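Local atomic coordinates of glucosamine--fructose-6-phosphate aminotransferase [isomerizing] (Francisella tularensis subsp. tularensis, PDB entry 3TBF), a protein that probably catalyses the glutamine-dependent conversion of fructose 6-phosphate to glucosamine 6-phosphate, this fragment being the C-terminal part that handles the sugar phosphate. Residues D214-D218 and L346-H350; Y239-I243 and E258-S262; M277-V283 and G304-V310. All blocks are in the same frame, centred on the assembly; numbering follows the deposited sequence.

Interaction 1 (D214-D218 and L346-H350); sequences DTEID and LLSYH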
# COMPACT_ATOMS: atom_id res chain seq x y z
N ASP A 214 -23.44 -11.96 -14.65
CA ASP A 214 -23.64 -12.90 -13.53
C ASP A 214 -23.51 -14.37 -13.95
O ASP A 214 -22.65 -15.11 -13.44
CB ASP A 214 -24.99 -12.59 -12.89
CG ASP A 214 -25.29 -13.37 -11.64
OD1 ASP A 214 -24.59 -14.30 -11.29
OD2 ASP A 214 -26.32 -13.08 -10.99
N THR A 215 -24.32 -14.78 -14.91
CA THR A 215 -24.36 -16.15 -15.39
C THR A 215 -23.01 -16.62 -15.91
O THR A 215 -22.54 -17.69 -15.51
CB THR A 215 -25.51 -16.32 -16.45
OG1 THR A 215 -26.79 -16.14 -15.79
CG2 THR A 215 -25.46 -17.67 -17.15
N GLU A 216 -22.36 -15.83 -16.77
CA GLU A 216 -21.01 -16.20 -17.24
C GLU A 216 -19.99 -16.28 -16.10
O GLU A 216 -19.09 -17.15 -16.12
CB GLU A 216 -20.49 -15.18 -18.25
CG GLU A 216 -20.71 -15.59 -19.70
CD GLU A 216 -21.19 -14.47 -20.62
OE1 GLU A 216 -21.52 -13.33 -20.19
OE2 GLU A 216 -21.25 -14.78 -21.83
N ILE A 217 -20.11 -15.39 -15.10
CA ILE A 217 -19.18 -15.44 -13.97
C ILE A 217 -19.41 -16.68 -13.13
O ILE A 217 -18.44 -17.30 -12.65
CB ILE A 217 -19.19 -14.18 -13.13
CG1 ILE A 217 -18.62 -13.01 -13.94
CG2 ILE A 217 -18.40 -14.38 -11.88
CD1 ILE A 217 -19.11 -11.68 -13.46
N ASP A 218 -20.67 -17.10 -13.02
CA ASP A 218 -20.98 -18.36 -12.39
C ASP A 218 -20.26 -19.52 -13.07
O ASP A 218 -19.56 -20.25 -12.40
CB ASP A 218 -22.49 -18.63 -12.38
CG ASP A 218 -22.87 -19.74 -11.42
OD1 ASP A 218 -21.97 -20.35 -10.84
OD2 ASP A 218 -24.08 -20.00 -11.25
N LEU A 346 -19.23 -10.23 -8.02
CA LEU A 346 -19.94 -11.44 -8.45
C LEU A 346 -19.01 -12.65 -8.45
O LEU A 346 -19.39 -13.76 -8.08
CB LEU A 346 -20.57 -11.23 -9.81
CG LEU A 346 -21.83 -10.35 -9.88
CD1 LEU A 346 -22.37 -10.17 -11.32
CD2 LEU A 346 -22.95 -10.91 -9.07
N LEU A 347 -17.77 -12.42 -8.81
CA LEU A 347 -16.80 -13.46 -8.83
C LEU A 347 -16.63 -13.99 -7.46
O LEU A 347 -16.56 -15.21 -7.25
CB LEU A 347 -15.46 -12.94 -9.33
CG LEU A 347 -14.35 -14.02 -9.50
CD1 LEU A 347 -14.78 -15.20 -10.41
CD2 LEU A 347 -13.04 -13.41 -9.97
N SER A 348 -16.53 -13.09 -6.50
CA SER A 348 -16.24 -13.53 -5.16
C SER A 348 -17.45 -14.23 -4.58
O SER A 348 -17.29 -15.18 -3.82
CB SER A 348 -15.77 -12.38 -4.24
OG SER A 348 -16.90 -11.62 -3.81
N TYR A 349 -18.64 -13.78 -4.95
CA TYR A 349 -19.85 -14.47 -4.53
C TYR A 349 -19.89 -15.89 -5.04
O TYR A 349 -20.03 -16.82 -4.27
CB TYR A 349 -21.10 -13.73 -4.97
CG TYR A 349 -22.37 -14.52 -4.71
CD1 TYR A 349 -22.96 -14.56 -3.44
CD2 TYR A 349 -22.97 -15.25 -5.75
CE1 TYR A 349 -24.13 -15.30 -3.21
CE2 TYR A 349 -24.13 -16.01 -5.53
CZ TYR A 349 -24.70 -16.03 -4.25
OH TYR A 349 -25.83 -16.78 -4.06
N HIS A 350 -19.77 -16.08 -6.33
CA HIS A 350 -19.84 -17.43 -6.86
C HIS A 350 -18.71 -18.38 -6.43
O HIS A 350 -18.95 -19.57 -6.24
CB HIS A 350 -19.89 -17.39 -8.36
CG HIS A 350 -21.18 -16.84 -8.86
ND1 HIS A 350 -22.39 -17.46 -8.63
CD2 HIS A 350 -21.45 -15.73 -9.57
CE1 HIS A 350 -23.36 -16.75 -9.20
NE2 HIS A 350 -22.81 -15.70 -9.79
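Leu346 opens the contact by laying its CD1 methyl against the start of the partner helix: CD1 sits 3.7 Å from Asp214 CA and also touches that residue's CB. Its CB is met by Ile217 CD1, the two side chains crossing at about a right angle. Leu347 presents backbone as much as side chain. Ile217 CG2 packs 3.6 Å from Leu347 CA, and the same methyl meets Leu347 CD1 at 4.0 Å, so Ile217 packs between Leu346 and Leu347. One turn on from Leu346, His350 carries the polar half. Its CG lies beside its own backbone N (chi1 -69°), which swings the imidazole toward the helix of residues 214-218. NE2 donates to Asp214 OD1 over 2.7 Å, with 157° at the hydrogen, and the acceptor lies almost in the ring plane. The other carboxylate oxygen, OD2, is bonded to Tyr19 OH, so Asp214 is gripped through both oxygens. Asp218 approaches differently: its CB stands 3.8 Å from the ring centroid in a CH-pi contact, and its carboxylate lies stacked, only 11° from the ring plane. Tyr349 CD2 takes the opposite face, leaving the imidazole sandwiched while its edge is bonded. Two carboxylates this near may favour the protonated form of His350. The axes of the two short helical segments pass 9.3 Å apart, joining helix 214-221 to helix 335-355, whose residues 346-350 belong to the second SIS domain. Helix 13-19 packs on the long helix at Leu346, Ser348 and Tyr349, helix 238-253 takes Ser348, and strand 324-328 meets Ile217 through Leu326.

Interaction 2 (Y239-I243 and E258-S262); sequences YPIAI and EAYPS
Both faces of the Tyr239 ring are occupied. Over the centre of one lies the pyrrolidine of Pro261, its CG 3.8 Å from the ring centroid, a CH-pi contact in which proline and phenol lie side by side and point the same way. On the opposite face Ile243 CD1, from the next turn of the same helix, sits nearer the rim. At the edge, Ala259 O comes close to the ring plane, 4.2 Å from Tyr239 CE1. That same CE1 atom reaches the backbone too, standing 3.3 Å from Pro261 N. The ring gets there because its CG is anti to the backbone N (chi1 167°), which sends it across to the strand. The two segments belong to a beta-alpha-beta unit of the SIS domain: strand 229-234 leads into helix 238-253, which returns to strand 256-261, the outermost strand of the parallel sheet on that side within this chain. Helix and strand segments accordingly run nearly antiparallel, at 170°, with their axes 7.5 Å apart, and no hydrogen bond joins them. Further along, small side chains let helix and strand come close. Ala259 CB nestles against the helix backbone 3.4 Å from Ile243 CA, and it also meets Ile243 CG1 and, at 4.2 Å, Ala242 CB. Phe232 of the neighbouring strand touches both alanines. Tyr260 points away from the helix, and its OH makes a weak bond of 2.7 Å to Glu258 OE1, an oxygen that is also hydrogen-bonded to His256 of the second subunit. Beyond the contact, Tyr239 packs on Met70 of helix 63-80, while Pro261 rests on Glu91 of the second subunit.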
# COMPACT_ATOMS: atom_id res chain seq x y z
N TYR A 239 -6.06 -0.03 -9.83
CA TYR A 239 -5.24 -0.74 -8.88
C TYR A 239 -6.04 -0.92 -7.60
O TYR A 239 -6.28 -2.07 -7.20
CB TYR A 239 -3.82 -0.13 -8.70
CG TYR A 239 -3.04 -0.65 -7.50
CD1 TYR A 239 -2.99 -2.01 -7.21
CD2 TYR A 239 -2.37 0.22 -6.63
CE1 TYR A 239 -2.30 -2.51 -6.08
CE2 TYR A 239 -1.68 -0.27 -5.49
CZ TYR A 239 -1.66 -1.63 -5.22
OH TYR A 239 -0.97 -2.11 -4.12
N PRO A 240 -6.54 0.17 -7.00
CA PRO A 240 -7.37 -0.01 -5.81
C PRO A 240 -8.61 -0.84 -6.08
O PRO A 240 -9.16 -1.47 -5.16
CB PRO A 240 -7.75 1.41 -5.41
CG PRO A 240 -6.84 2.35 -6.10
CD PRO A 240 -6.20 1.59 -7.27
N ILE A 241 -9.14 -0.79 -7.30
CA ILE A 241 -10.29 -1.62 -7.61
C ILE A 241 -9.87 -3.10 -7.57
O ILE A 241 -10.62 -3.95 -7.07
CB ILE A 241 -10.89 -1.23 -8.97
CG1 ILE A 241 -11.48 0.20 -8.90
CG2 ILE A 241 -11.94 -2.28 -9.53
CD1 ILE A 241 -12.39 0.44 -7.79
N ALA A 242 -8.67 -3.41 -8.08
CA ALA A 242 -8.11 -4.76 -7.98
C ALA A 242 -7.90 -5.21 -6.53
O ALA A 242 -8.19 -6.34 -6.16
CB ALA A 242 -6.77 -4.88 -8.78
N ILE A 243 -7.38 -4.30 -5.72
CA ILE A 243 -7.20 -4.57 -4.29
C ILE A 243 -8.53 -4.87 -3.64
O ILE A 243 -8.61 -5.76 -2.80
CB ILE A 243 -6.66 -3.36 -3.58
CG1 ILE A 243 -5.22 -3.07 -4.00
CG2 ILE A 243 -6.71 -3.54 -2.04
CD1 ILE A 243 -4.69 -1.87 -3.28
N GLU A 258 -4.33 -11.79 -3.77
CA GLU A 258 -3.56 -10.60 -3.60
C GLU A 258 -3.50 -9.75 -4.86
O GLU A 258 -3.37 -10.28 -6.00
CB GLU A 258 -2.13 -11.01 -3.23
CG GLU A 258 -1.33 -9.81 -2.72
CD GLU A 258 0.10 -10.15 -2.38
OE1 GLU A 258 0.47 -11.32 -2.68
OE2 GLU A 258 0.84 -9.27 -1.85
N ALA A 259 -3.54 -8.44 -4.64
CA ALA A 259 -3.51 -7.45 -5.73
C ALA A 259 -2.16 -6.79 -5.87
O ALA A 259 -1.53 -6.44 -4.88
CB ALA A 259 -4.57 -6.39 -5.53
N TYR A 260 -1.76 -6.59 -7.12
CA TYR A 260 -0.52 -5.89 -7.46
C TYR A 260 -0.81 -4.82 -8.50
O TYR A 260 -1.66 -5.05 -9.37
CB TYR A 260 0.49 -6.86 -8.01
CG TYR A 260 1.02 -7.88 -6.99
CD1 TYR A 260 2.15 -7.60 -6.21
CD2 TYR A 260 0.43 -9.14 -6.87
CE1 TYR A 260 2.63 -8.53 -5.31
CE2 TYR A 260 0.89 -10.06 -5.98
CZ TYR A 260 2.00 -9.77 -5.21
OH TYR A 260 2.47 -10.75 -4.33
N PRO A 261 -0.17 -3.64 -8.39
CA PRO A 261 -0.26 -2.68 -9.50
C PRO A 261 0.44 -3.34 -10.66
O PRO A 261 1.52 -3.88 -10.46
CB PRO A 261 0.55 -1.47 -9.02
CG PRO A 261 1.17 -1.83 -7.72
CD PRO A 261 0.88 -3.27 -7.41
N SER A 262 -0.17 -3.34 -11.84
CA SER A 262 0.38 -4.11 -12.95
C SER A 262 1.83 -3.77 -13.34
O SER A 262 2.56 -4.63 -13.82
CB SER A 262 -0.51 -3.96 -14.16
OG SER A 262 -1.87 -4.09 -13.76

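Interaction 3 (M277-V283 and G304-V310); sequences MPIVAVV and GKLILFV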
# COMPACT_ATOMS: atom_id res chain seq x y z
N MSE A 277 -2.04 -20.86 -11.51
CA MSE A 277 -2.37 -19.58 -10.90
C MSE A 277 -3.35 -18.75 -11.73
O MSE A 277 -3.06 -18.39 -12.86
CB MSE A 277 -1.08 -18.79 -10.73
CG MSE A 277 -1.26 -17.35 -10.33
SE MSE A 277 -1.81 -17.28 -8.48
CE MSE A 277 -0.25 -18.23 -7.67
N PRO A 278 -4.53 -18.44 -11.15
CA PRO A 278 -5.48 -17.51 -11.74
C PRO A 278 -5.05 -16.07 -11.61
O PRO A 278 -4.61 -15.66 -10.54
CB PRO A 278 -6.74 -17.72 -10.91
CG PRO A 278 -6.54 -18.93 -10.17
CD PRO A 278 -5.08 -19.10 -9.96
N ILE A 279 -5.12 -15.34 -12.72
CA ILE A 279 -4.81 -13.93 -12.76
C ILE A 279 -6.09 -13.18 -13.17
O ILE A 279 -6.60 -13.35 -14.26
CB ILE A 279 -3.66 -13.63 -13.73
CG1 ILE A 279 -2.32 -14.06 -13.14
CG2 ILE A 279 -3.50 -12.14 -13.97
CD1 ILE A 279 -2.16 -15.53 -12.98
N VAL A 280 -6.63 -12.38 -12.27
CA VAL A 280 -7.84 -11.63 -12.59
C VAL A 280 -7.45 -10.17 -12.82
O VAL A 280 -6.78 -9.55 -11.98
CB VAL A 280 -8.86 -11.71 -11.48
CG1 VAL A 280 -10.05 -10.93 -11.89
CG2 VAL A 280 -9.26 -13.16 -11.19
N ALA A 281 -7.80 -9.63 -13.96
CA ALA A 281 -7.40 -8.28 -14.26
C ALA A 281 -8.54 -7.50 -14.87
O ALA A 281 -9.43 -8.03 -15.53
CB ALA A 281 -6.14 -8.27 -15.19
N VAL A 282 -8.44 -6.20 -14.69
CA VAL A 282 -9.39 -5.24 -15.15
C VAL A 282 -8.63 -4.42 -16.20
O VAL A 282 -7.59 -3.85 -15.92
CB VAL A 282 -9.82 -4.34 -13.97
CG1 VAL A 282 -10.49 -3.07 -14.46
CG2 VAL A 282 -10.76 -5.15 -12.96
N VAL A 283 -9.16 -4.41 -17.43
CA VAL A 283 -8.52 -3.75 -18.57
C VAL A 283 -9.42 -2.67 -19.15
O VAL A 283 -10.26 -2.92 -20.02
CB VAL A 283 -8.19 -4.80 -19.63
CG1 VAL A 283 -7.37 -4.19 -20.73
CG2 VAL A 283 -7.44 -5.99 -19.00
N GLY A 304 0.27 -18.12 -16.55
CA GLY A 304 -0.87 -17.64 -15.75
C GLY A 304 -2.16 -17.83 -16.50
O GLY A 304 -2.20 -17.67 -17.73
N LYS A 305 -3.21 -18.19 -15.78
CA LYS A 305 -4.53 -18.29 -16.38
C LYS A 305 -5.27 -16.92 -16.27
O LYS A 305 -5.76 -16.54 -15.20
CB LYS A 305 -5.30 -19.43 -15.73
CG LYS A 305 -6.70 -19.67 -16.31
CD LYS A 305 -6.67 -19.75 -17.84
CE LYS A 305 -7.58 -20.87 -18.38
NZ LYS A 305 -9.01 -20.54 -18.17
N LEU A 306 -5.31 -16.21 -17.39
CA LEU A 306 -5.80 -14.85 -17.47
C LEU A 306 -7.32 -14.88 -17.56
O LEU A 306 -7.88 -15.56 -18.45
CB LEU A 306 -5.24 -14.11 -18.70
CG LEU A 306 -3.88 -13.38 -18.62
CD1 LEU A 306 -2.86 -14.24 -17.87
CD2 LEU A 306 -3.32 -12.99 -20.02
N ILE A 307 -7.95 -14.17 -16.61
CA ILE A 307 -9.39 -13.94 -16.54
C ILE A 307 -9.58 -12.44 -16.55
O ILE A 307 -9.22 -11.75 -15.56
CB ILE A 307 -9.95 -14.51 -15.25
CG1 ILE A 307 -9.76 -16.03 -15.26
CG2 ILE A 307 -11.36 -14.17 -15.11
CD1 ILE A 307 -9.95 -16.64 -13.92
N LEU A 308 -10.09 -11.93 -17.67
CA LEU A 308 -10.03 -10.51 -17.91
C LEU A 308 -11.38 -9.90 -18.07
O LEU A 308 -12.20 -10.40 -18.81
CB LEU A 308 -9.22 -10.21 -19.15
CG LEU A 308 -7.83 -10.85 -19.26
CD1 LEU A 308 -7.31 -10.53 -20.63
CD2 LEU A 308 -6.86 -10.40 -18.17
N PHE A 309 -11.60 -8.80 -17.36
CA PHE A 309 -12.74 -7.99 -17.50
C PHE A 309 -12.33 -6.72 -18.17
O PHE A 309 -11.53 -5.93 -17.68
CB PHE A 309 -13.32 -7.70 -16.14
CG PHE A 309 -13.78 -8.91 -15.41
CD1 PHE A 309 -14.89 -9.61 -15.81
CD2 PHE A 309 -13.09 -9.36 -14.33
CE1 PHE A 309 -15.31 -10.74 -15.14
CE2 PHE A 309 -13.52 -10.48 -13.65
CZ PHE A 309 -14.64 -11.18 -14.08
N VAL A 310 -12.92 -6.48 -19.31
CA VAL A 310 -12.36 -5.63 -20.32
C VAL A 310 -13.46 -4.72 -20.80
O VAL A 310 -14.58 -5.14 -20.87
CB VAL A 310 -11.85 -6.59 -21.43
CG1 VAL A 310 -12.09 -6.04 -22.85
CG2 VAL A 310 -10.44 -7.09 -21.13
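Val283 and Val310 form the tightest side-chain pair, lying side by side with Val283 CB 3.5 Å from Val310 CG2. They share a face of the sheet with Ala281 and Leu308, whose CB and CD2 are 3.7 Å apart, and with Ile279, whose CD1 reaches back 3.7 Å to Gly304 CA, a close fit against a residue without a side chain. Helix 289-301 packs on this face through Leu289, Leu296 and Val299. On the other face, Phe309 takes Val280 CG1 at its ring edge, 3.9 Å from CE2. The phenyl is placed there by a CG beside the backbone N (chi1 -62°), and helix 335-355 meets it with Pro343 and Leu344. Residues 278-283 and 305-310 are neighbouring parallel strands of the SIS domain's five-stranded sheet, linked by helix 289-301 in a beta-alpha-beta crossover. Six backbone hydrogen bonds stitch them in register, beginning with Lys305 N to Met277 O and ending with Val283 N to Phe309 O at 2.8 Å. They are not equally aligned. Phe309 N meets Ala281 O nearly head-on, whereas Ile279 N approaches Lys305 O from 36° out of the carbonyl plane. Looser are the side chains of Lys305 and Met277. Lys305, the one partly exposed residue here, keeps its CB 3.8 Å from Met277 O, but its chain bends away and its amino group makes a cation-pi contact with Tyr223. Met277, a selenomethionine, likewise turns its end from the partner strand, toward His229 and Ile231.

Interactions 1 and 3 are in direct contact. Leu347 CD2 packs 4.0 Å from Val280 CG2, and Ile217 CG1 lies 4.2 Å from Phe309 CE1, so the helix pair of 214-218 and 346-350 adjoins the sheet; their centres are 14 Å apart. Interaction 2 touches neither: its centre is 12 Å from that of interaction 3, with nearest atoms about 5 Å apart, and 19 Å from that of interaction 1. Strands 256-261 and 278-283 nevertheless belong to one sheet, on either side of strand 229-234. Along the chain, interactions 2 and 3 follow in series inside the loop closed by interaction 1.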